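Local coordinates for protein copper-containing nitrite reductase (Hyphomicrobium denitrificans 1NES1, PDB 6TFO) that probably reduces nitrite to nitric oxide, using bound copper ions and electrons supplied by cytochrome c, at residues Leu200-Gly205 against Gly278-Glu283; Gly160-Lys165 against Val204-Glu209; Pro289-Glu294 against Gly349-Ile354. All coordinates share one frame; numbering follows the deposited sequence.

Interaction 1: residues Leu200-Gly205 against Gly278-Glu283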
loop_
_atom_site.group_PDB
_atom_site.type_symbol
_atom_site.label_atom_id
_atom_site.label_comp_id
_atom_site.label_asym_id
_atom_site.label_seq_id
_atom_site.Cartn_x
_atom_site.Cartn_y
_atom_site.Cartn_z
ATOM N N LEU C 200 -43.954 -0.938 28.594
ATOM C CA LEU C 200 -45.235 -0.204 28.726
ATOM C C LEU C 200 -46.384 -1.192 28.489
ATOM O O LEU C 200 -46.357 -1.937 27.486
ATOM C CB LEU C 200 -45.256 0.950 27.726
ATOM C CG LEU C 200 -44.046 1.877 27.781
ATOM C CD1 LEU C 200 -44.157 2.961 26.713
ATOM C CD2 LEU C 200 -43.905 2.500 29.167
ATOM N N ARG C 201 -47.327 -1.230 29.427
ATOM C CA ARG C 201 -48.448 -2.209 29.464
ATOM C C ARG C 201 -49.739 -1.421 29.687
ATOM O O ARG C 201 -49.884 -0.778 30.750
ATOM C CB ARG C 201 -48.215 -3.246 30.567
ATOM C CG ARG C 201 -49.001 -4.531 30.368
ATOM C CD ARG C 201 -48.450 -5.652 31.225
ATOM N NE ARG C 201 -49.033 -6.951 30.885
ATOM C CZ ARG C 201 -48.463 -8.133 31.127
ATOM N NH1 ARG C 201 -47.265 -8.215 31.682
ATOM N NH2 ARG C 201 -49.091 -9.236 30.778
ATOM N N VAL C 202 -50.593 -1.404 28.677
ATOM C CA VAL C 202 -51.935 -0.775 28.733
ATOM C C VAL C 202 -52.971 -1.787 28.214
ATOM O O VAL C 202 -52.595 -2.923 27.797
ATOM C CB VAL C 202 -51.939 0.542 27.934
ATOM C CG1 VAL C 202 -50.939 1.531 28.519
ATOM C CG2 VAL C 202 -51.700 0.320 26.438
ATOM N N ARG C 203 -54.245 -1.403 28.287
ATOM C CA ARG C 203 -55.396 -2.196 27.802
ATOM C C ARG C 203 -55.879 -1.509 26.522
ATOM O O ARG C 203 -55.837 -0.268 26.487
ATOM C CB ARG C 203 -56.425 -2.232 28.934
ATOM C CG ARG C 203 -57.743 -2.888 28.565
ATOM C CD ARG C 203 -58.873 -2.263 29.369
ATOM N NE ARG C 203 -60.063 -3.104 29.343
ATOM C CZ ARG C 203 -60.945 -3.147 28.343
ATOM N NH1 ARG C 203 -60.826 -2.361 27.283
ATOM N NH2 ARG C 203 -61.974 -3.967 28.419
ATOM N N VAL C 204 -56.288 -2.256 25.492
ATOM C CA VAL C 204 -56.903 -1.642 24.277
ATOM C C VAL C 204 -58.033 -0.719 24.747
ATOM O O VAL C 204 -58.681 -1.035 25.789
ATOM C CB VAL C 204 -57.383 -2.673 23.239
ATOM C CG1 VAL C 204 -58.494 -3.588 23.763
ATOM C CG2 VAL C 204 -57.788 -1.987 21.937
ATOM N N GLY C 205 -58.236 0.393 24.037
ATOM C CA GLY C 205 -59.223 1.426 24.408
ATOM C C GLY C 205 -58.648 2.487 25.329
ATOM O O GLY C 205 -59.194 3.603 25.319
ATOM N N GLY C 278 -37.832 -0.195 22.982
ATOM C CA GLY C 278 -38.591 -0.903 24.035
ATOM C C GLY C 278 -39.868 -1.515 23.497
ATOM O O GLY C 278 -40.136 -1.403 22.271
ATOM N N LEU C 279 -40.646 -2.145 24.376
ATOM C CA LEU C 279 -41.922 -2.825 24.008
ATOM C C LEU C 279 -43.101 -2.141 24.711
ATOM O O LEU C 279 -42.966 -1.778 25.895
ATOM C CB LEU C 279 -41.835 -4.302 24.393
ATOM C CG LEU C 279 -40.991 -5.193 23.485
ATOM C CD1 LEU C 279 -41.044 -6.634 23.962
ATOM C CD2 LEU C 279 -41.431 -5.104 22.034
ATOM N N LEU C 280 -44.183 -1.927 23.959
ATOM C CA LEU C 280 -45.549 -1.538 24.411
ATOM C C LEU C 280 -46.482 -2.728 24.165
ATOM O O LEU C 280 -46.692 -3.060 22.970
ATOM C CB LEU C 280 -46.027 -0.315 23.607
ATOM C CG LEU C 280 -47.476 0.108 23.824
ATOM C CD1 LEU C 280 -47.685 0.546 25.277
ATOM C CD2 LEU C 280 -47.873 1.199 22.845
ATOM N N LEU C 281 -46.976 -3.353 25.238
ATOM C CA LEU C 281 -48.095 -4.345 25.193
ATOM C C LEU C 281 -49.412 -3.588 25.334
ATOM O O LEU C 281 -49.619 -2.950 26.401
ATOM C CB LEU C 281 -47.951 -5.377 26.320
ATOM C CG LEU C 281 -49.011 -6.475 26.366
ATOM C CD1 LEU C 281 -49.019 -7.300 25.096
ATOM C CD2 LEU C 281 -48.788 -7.378 27.570
ATOM N N VAL C 282 -50.228 -3.607 24.280
ATOM C CA VAL C 282 -51.663 -3.208 24.343
ATOM C C VAL C 282 -52.464 -4.502 24.532
ATOM O O VAL C 282 -52.639 -5.244 23.559
ATOM C CB VAL C 282 -52.074 -2.408 23.098
ATOM C CG1 VAL C 282 -53.506 -1.926 23.185
ATOM C CG2 VAL C 282 -51.143 -1.231 22.884
ATOM N N GLU C 283 -52.847 -4.807 25.775
ATOM C CA GLU C 283 -53.584 -6.051 26.120
ATOM C C GLU C 283 -54.944 -6.061 25.424
ATOM O O GLU C 283 -55.644 -5.052 25.368
ATOM C CB GLU C 283 -53.774 -6.168 27.627
ATOM C CG GLU C 283 -52.550 -6.684 28.366
ATOM C CD GLU C 283 -52.866 -7.039 29.808
ATOM O OE1 GLU C 283 -54.041 -7.311 30.078
ATOM O OE2 GLU C 283 -51.952 -7.053 30.653
#
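The guanidinium of R201 carries L281 over one face and meets E283 at its edge. L281 contributes a methyl: its CD2 lies 3.4 Å from NE of R201, and the two side chains run alongside, pointing the same way. At the edge, NE of R201 forms a salt bridge with OE2 of E283 at 2.9 Å, on the anti lone pair of that oxygen. The carboxylate is turned 77° against the guanidinium, and the bond is a single one, from NE to OE2, tilted from the guanidinium plane. With chi1 at -159°, CG of R201 points away from the backbone N, and the extended chain carries the charged end to the E283 carboxylate. NH1 of R201 makes a salt bridge with OE1 of E294. OE2 of E283 also accepts from the backbone N of I159.

The backbones pair as parallel strands, part of a cupredoxin sandwich. N of L281 bonds to O of L200 at 2.7 Å, and N of V202 to O of L281 at 2.9 Å. Five such bonds run from L200 to V204. The other face is apolar. CD1 of L280 presses on CB of L200 at 3.5 Å, a tight contact. CG2 of V202 meets CG2 of V282 at 3.9 Å. Beyond them, CG1 of V282 reaches V204.

Strand 200-203 is an outermost strand of its sheet within this chain. Strand 277-283 pairs with 200-203 along one edge and antiparallel with 257-262 along the other. F355 of strand 351-360 packs on R201, L279 and L281, joining this sheet to the next cupredoxin domain.

Interaction 2: residues Gly160-Lys165 against Val204-Glu209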
loop_
_atom_site.group_PDB
_atom_site.type_symbol
_atom_site.label_atom_id
_atom_site.label_comp_id
_atom_site.label_asym_id
_atom_site.label_seq_id
_atom_site.Cartn_x
_atom_site.Cartn_y
_atom_site.Cartn_z
ATOM N N GLY C 160 -55.186 -6.086 35.729
ATOM C CA GLY C 160 -56.465 -6.705 36.136
ATOM C C GLY C 160 -57.485 -6.595 35.006
ATOM O O GLY C 160 -57.275 -5.782 34.089
ATOM N N ALA C 161 -58.571 -7.355 35.034
ATOM C CA ALA C 161 -59.799 -6.950 34.312
ATOM C C ALA C 161 -60.208 -5.585 34.884
ATOM O O ALA C 161 -60.143 -5.415 36.121
ATOM C CB ALA C 161 -60.881 -7.984 34.467
ATOM N N ARG C 162 -60.491 -4.614 34.019
ATOM C CA ARG C 162 -60.838 -3.223 34.405
ATOM C C ARG C 162 -61.313 -2.516 33.140
ATOM O O ARG C 162 -61.091 -3.073 32.030
ATOM C CB ARG C 162 -59.669 -2.470 35.051
ATOM C CG ARG C 162 -58.506 -2.149 34.117
ATOM C CD ARG C 162 -57.703 -0.882 34.472
ATOM N NE ARG C 162 -56.464 -0.669 33.693
ATOM C CZ ARG C 162 -56.388 -0.112 32.468
ATOM N NH1 ARG C 162 -57.470 0.330 31.842
ATOM N NH2 ARG C 162 -55.219 -0.006 31.864
ATOM N N GLN C 163 -61.960 -1.360 33.297
ATOM C CA GLN C 163 -62.442 -0.558 32.143
ATOM C C GLN C 163 -61.240 0.160 31.515
ATOM O O GLN C 163 -60.274 0.468 32.260
ATOM C CB GLN C 163 -63.534 0.431 32.570
ATOM C CG GLN C 163 -64.891 0.213 31.908
ATOM C CD GLN C 163 -65.611 -0.997 32.444
ATOM O OE1 GLN C 163 -65.400 -2.117 31.979
ATOM N NE2 GLN C 163 -66.459 -0.770 33.435
ATOM N N ALA C 164 -61.317 0.429 30.207
ATOM C CA ALA C 164 -60.459 1.406 29.506
ATOM C C ALA C 164 -60.385 2.665 30.372
ATOM O O ALA C 164 -61.374 2.964 31.069
ATOM C CB ALA C 164 -61.017 1.707 28.136
ATOM N N LYS C 165 -59.249 3.362 30.363
ATOM C CA LYS C 165 -59.054 4.614 31.145
ATOM C C LYS C 165 -57.894 5.420 30.549
ATOM O O LYS C 165 -57.218 4.924 29.618
ATOM C CB LYS C 165 -58.804 4.299 32.624
ATOM C CG LYS C 165 -57.471 3.633 32.905
ATOM C CD LYS C 165 -57.364 2.942 34.232
ATOM C CE LYS C 165 -55.929 2.881 34.712
ATOM N NZ LYS C 165 -55.833 2.897 36.190
ATOM N N VAL C 204 -56.288 -2.256 25.492
ATOM C CA VAL C 204 -56.903 -1.642 24.277
ATOM C C VAL C 204 -58.033 -0.719 24.747
ATOM O O VAL C 204 -58.681 -1.035 25.789
ATOM C CB VAL C 204 -57.383 -2.673 23.239
ATOM C CG1 VAL C 204 -58.494 -3.588 23.763
ATOM C CG2 VAL C 204 -57.788 -1.987 21.937
ATOM N N GLY C 205 -58.236 0.393 24.037
ATOM C CA GLY C 205 -59.223 1.426 24.408
ATOM C C GLY C 205 -58.648 2.487 25.329
ATOM O O GLY C 205 -59.194 3.603 25.319
ATOM N N ASP C 206 -57.586 2.184 26.083
ATOM C CA ASP C 206 -56.916 3.167 26.975
ATOM C C ASP C 206 -56.522 4.422 26.182
ATOM O O ASP C 206 -56.238 4.315 24.971
ATOM C CB ASP C 206 -55.689 2.577 27.666
ATOM C CG ASP C 206 -56.022 1.694 28.849
ATOM O OD1 ASP C 206 -57.180 1.702 29.244
ATOM O OD2 ASP C 206 -55.111 1.009 29.363
ATOM N N THR C 207 -56.549 5.574 26.854
ATOM C CA THR C 207 -55.984 6.859 26.367
ATOM C C THR C 207 -54.635 7.063 27.073
ATOM O O THR C 207 -54.615 7.104 28.323
ATOM C CB THR C 207 -57.009 7.990 26.555
ATOM O OG1 THR C 207 -57.984 7.816 25.526
ATOM C CG2 THR C 207 -56.426 9.382 26.437
ATOM N N VAL C 208 -53.546 7.124 26.303
ATOM C CA VAL C 208 -52.148 7.241 26.825
ATOM C C VAL C 208 -51.762 8.720 26.786
ATOM O O VAL C 208 -51.842 9.336 25.680
ATOM C CB VAL C 208 -51.157 6.356 26.040
ATOM C CG1 VAL C 208 -49.717 6.636 26.427
ATOM C CG2 VAL C 208 -51.473 4.869 26.203
ATOM N N GLU C 209 -51.467 9.269 27.969
ATOM C CA GLU C 209 -50.927 10.633 28.187
ATOM C C GLU C 209 -49.421 10.480 28.379
ATOM O O GLU C 209 -48.983 10.160 29.514
ATOM C CB GLU C 209 -51.572 11.301 29.400
ATOM C CG GLU C 209 -51.012 12.671 29.736
ATOM C CD GLU C 209 -51.527 13.214 31.058
ATOM O OE1 GLU C 209 -50.728 13.730 31.854
ATOM O OE2 GLU C 209 -52.736 13.088 31.301
#
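R162 and D206 join the loop before strand 166-181 to the turn that leads into strand 207-214. Both strands belong to one sheet of a cupredoxin domain, where they lie side by side and parallel.

The charged contact is a two-pronged salt bridge. R162 meets the carboxylate end-on. NH1 of R162 reaches OD1 of D206 at 3.0 Å and NH2 of R162 reaches OD2 of D206 at 2.7 Å. Both bonds are nearly straight, and the two flat groups are only 15° from coplanar. CG of R162 sits between its backbone N and carbonyl carbon (chi1 68°); from there the chain runs extended to NE, and the guanidinium reaches D206 from the opposite direction. NH1 also bonds to O of Q163, and CD of K165 lies over one guanidinium face. These contacts help to fix the rotation of the group.

Backbone groups add two hydrogen bonds. N of K165 gives to OD1 of D206 at 2.9 Å, on the anti side and out of the carboxylate plane. OD1 therefore has two donors, while OD2 also takes the backbone N of R203. N of T207 bonds to O of K165 at 2.9 Å, and the parallel pairing carries on from there with V167 bonded to T207.

The apolar contact is small. G205 has a positive phi (89°), which suits a glycine. CB of A164 rests 3.8 Å from C of G205.

Interaction 3: residues Pro289-Glu294 against Gly349-Ile354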
loop_
_atom_site.group_PDB
_atom_site.type_symbol
_atom_site.label_atom_id
_atom_site.label_comp_id
_atom_site.label_asym_id
_atom_site.label_seq_id
_atom_site.Cartn_x
_atom_site.Cartn_y
_atom_site.Cartn_z
ATOM N N PRO C 289 -53.572 -14.870 27.797
ATOM C CA PRO C 289 -53.692 -16.111 28.554
ATOM C C PRO C 289 -52.856 -16.066 29.835
ATOM O O PRO C 289 -51.753 -15.565 29.810
ATOM C CB PRO C 289 -53.177 -17.154 27.558
ATOM C CG PRO C 289 -53.583 -16.593 26.199
ATOM C CD PRO C 289 -53.446 -15.092 26.343
ATOM N N GLN C 290 -53.419 -16.553 30.938
ATOM C CA GLN C 290 -52.712 -16.549 32.242
ATOM C C GLN C 290 -51.504 -17.462 32.077
ATOM O O GLN C 290 -51.624 -18.509 31.486
ATOM C CB GLN C 290 -53.595 -16.995 33.403
ATOM C CG GLN C 290 -52.824 -17.065 34.714
ATOM C CD GLN C 290 -53.610 -17.671 35.852
ATOM O OE1 GLN C 290 -53.077 -18.401 36.693
ATOM N NE2 GLN C 290 -54.896 -17.366 35.890
ATOM N N VAL C 291 -50.378 -17.054 32.629
ATOM C CA VAL C 291 -49.110 -17.820 32.592
ATOM C C VAL C 291 -48.399 -17.576 33.930
ATOM O O VAL C 291 -48.701 -16.569 34.587
ATOM C CB VAL C 291 -48.345 -17.336 31.346
ATOM C CG1 VAL C 291 -47.526 -16.083 31.617
ATOM C CG2 VAL C 291 -47.471 -18.427 30.761
ATOM N N ASP C 292 -47.513 -18.472 34.351
ATOM C CA ASP C 292 -46.860 -18.373 35.684
ATOM C C ASP C 292 -45.853 -17.216 35.695
ATOM O O ASP C 292 -45.892 -16.424 36.657
ATOM C CB ASP C 292 -46.228 -19.704 36.079
ATOM C CG ASP C 292 -47.269 -20.792 36.119
ATOM O OD1 ASP C 292 -48.372 -20.515 36.621
ATOM O OD2 ASP C 292 -46.982 -21.885 35.625
ATOM N N ARG C 293 -45.000 -17.092 34.671
ATOM C CA ARG C 293 -43.894 -16.100 34.708
ATOM C C ARG C 293 -43.679 -15.452 33.339
ATOM O O ARG C 293 -43.684 -16.168 32.298
ATOM C CB ARG C 293 -42.612 -16.748 35.220
ATOM C CG ARG C 293 -41.669 -15.723 35.821
ATOM C CD ARG C 293 -40.397 -16.399 36.244
ATOM N NE ARG C 293 -40.609 -17.365 37.299
ATOM C CZ ARG C 293 -40.747 -17.082 38.584
ATOM N NH1 ARG C 293 -40.910 -18.061 39.457
ATOM N NH2 ARG C 293 -40.725 -15.836 39.003
ATOM N N GLU C 294 -43.462 -14.133 33.374
ATOM C CA GLU C 294 -43.232 -13.281 32.186
ATOM C C GLU C 294 -41.813 -12.696 32.172
ATOM O O GLU C 294 -41.259 -12.387 33.262
ATOM C CB GLU C 294 -44.251 -12.155 32.201
ATOM C CG GLU C 294 -45.678 -12.626 32.115
ATOM C CD GLU C 294 -46.625 -11.475 31.842
ATOM O OE1 GLU C 294 -46.603 -10.494 32.631
ATOM O OE2 GLU C 294 -47.342 -11.540 30.814
ATOM N N GLY C 349 -42.256 -26.855 36.022
ATOM C CA GLY C 349 -43.727 -26.877 36.085
ATOM C C GLY C 349 -44.343 -25.559 35.648
ATOM O O GLY C 349 -45.555 -25.569 35.299
ATOM N N GLU C 350 -43.575 -24.461 35.654
ATOM C CA GLU C 350 -44.135 -23.125 35.316
ATOM C C GLU C 350 -44.297 -23.004 33.801
ATOM O O GLU C 350 -43.410 -23.486 33.056
ATOM C CB GLU C 350 -43.244 -21.997 35.811
ATOM C CG GLU C 350 -43.226 -21.833 37.308
ATOM C CD GLU C 350 -42.308 -20.713 37.746
ATOM O OE1 GLU C 350 -42.379 -20.295 38.895
ATOM O OE2 GLU C 350 -41.526 -20.248 36.911
ATOM N N THR C 351 -45.402 -22.404 33.364
ATOM C CA THR C 351 -45.546 -21.840 32.004
ATOM C C THR C 351 -44.880 -20.462 32.010
ATOM O O THR C 351 -45.188 -19.657 32.907
ATOM C CB THR C 351 -47.008 -21.760 31.561
ATOM O OG1 THR C 351 -47.638 -21.004 32.594
ATOM C CG2 THR C 351 -47.644 -23.119 31.360
ATOM N N VAL C 352 -43.983 -20.237 31.054
ATOM C CA VAL C 352 -43.154 -19.013 30.921
ATOM C C VAL C 352 -43.581 -18.302 29.636
ATOM O O VAL C 352 -43.756 -18.998 28.597
ATOM C CB VAL C 352 -41.665 -19.389 30.889
ATOM C CG1 VAL C 352 -40.802 -18.190 30.522
ATOM C CG2 VAL C 352 -41.234 -20.002 32.209
ATOM N N ARG C 353 -43.779 -16.989 29.709
ATOM C CA ARG C 353 -43.979 -16.143 28.506
ATOM C C ARG C 353 -42.768 -15.211 28.356
ATOM O O ARG C 353 -42.424 -14.515 29.332
ATOM C CB ARG C 353 -45.277 -15.329 28.566
ATOM C CG ARG C 353 -45.318 -14.233 27.512
ATOM C CD ARG C 353 -46.695 -13.705 27.219
ATOM N NE ARG C 353 -47.401 -13.447 28.449
ATOM C CZ ARG C 353 -48.577 -13.958 28.778
ATOM N NH1 ARG C 353 -49.111 -13.644 29.941
ATOM N NH2 ARG C 353 -49.235 -14.746 27.948
ATOM N N ILE C 354 -42.179 -15.164 27.159
ATOM C CA ILE C 354 -41.147 -14.152 26.782
ATOM C C ILE C 354 -41.765 -13.177 25.773
ATOM O O ILE C 354 -42.164 -13.624 24.676
ATOM C CB ILE C 354 -39.882 -14.825 26.225
ATOM C CG1 ILE C 354 -39.324 -15.881 27.187
ATOM C CG2 ILE C 354 -38.855 -13.766 25.863
ATOM C CD1 ILE C 354 -38.188 -16.697 26.636
#
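P289 and R353 meet just ahead of a parallel strand pair, 293-302 with 351-360, in the second cupredoxin domain of the nitrite reductase core. O of P289 accepts from two nitrogens of R353, NH1 and NH2, the latter at 3.2 Å. It lies in the guanidinium plane, at the edge.

V291 comes next and covers one face of the same guanidinium. Its CG1 is 3.4 Å from NH1 of R353, offset toward the rim. Its other methyl, CG2, packs against OG1 of T351.

D292 turns its carboxylate back onto the second strand. OD2 of D292 takes the backbone N of T351 at 2.8 Å, on the anti side and tilted from the carboxylate plane. In return, N of D292 gives to OG1 of T351 at 3.1 Å. The exchange ties D292 to the start of strand 351-360.

R293 begins the regular pairing, with N of R293 bonded to O of T351 and N of R353 to O of R293 at 2.7 Å. Its side chain bends at chi3 (-64°), which brings the guanidinium side-on to E350. NE of R293 reaches OE2 of E350 and NH1 of R293 reaches OE1 of E350 at 2.7 Å. N347 also donates to OE2 from its backbone.

E294 lies beside R353, pointing the same way, with its OE1 held by R201. The R353 grip is side-on: a single oxygen, OE2 of E294, receives NE of R353 at 3.0 Å and NH1 of R353 at 2.9 Å. An alanine in place of R353 removes both donors to O of P289 and the second arginine of E294, and would probably leave that carbonyl without its mate and the E294 carboxylate freer to turn. NE of R353 uses the anti lone pair of OE2, whereas NH1 meets OE2 from above the carboxylate plane.

In the fold
Interactions 1 and 2 are continuous, with centres 9 Å apart. They share V204 and G205, the turn between strands 200-203 and 207-214. R203 adds to the join: its NE makes a weak bond to O of R162. Interaction 3 lies 18 Å from interaction 1, centre to centre. The two are joined by a salt bridge, NH1 of R201 to OE1 of E294 at 2.6 Å, so E283, R201, E294 and R353 form one chain of alternating charges between two domains. Interaction 1 lies nearest the copper sites: the side chain of L279 is about 11 Å from a bound copper ion, and that of L280 about 7 Å from the side chain of H227, a copper ligand.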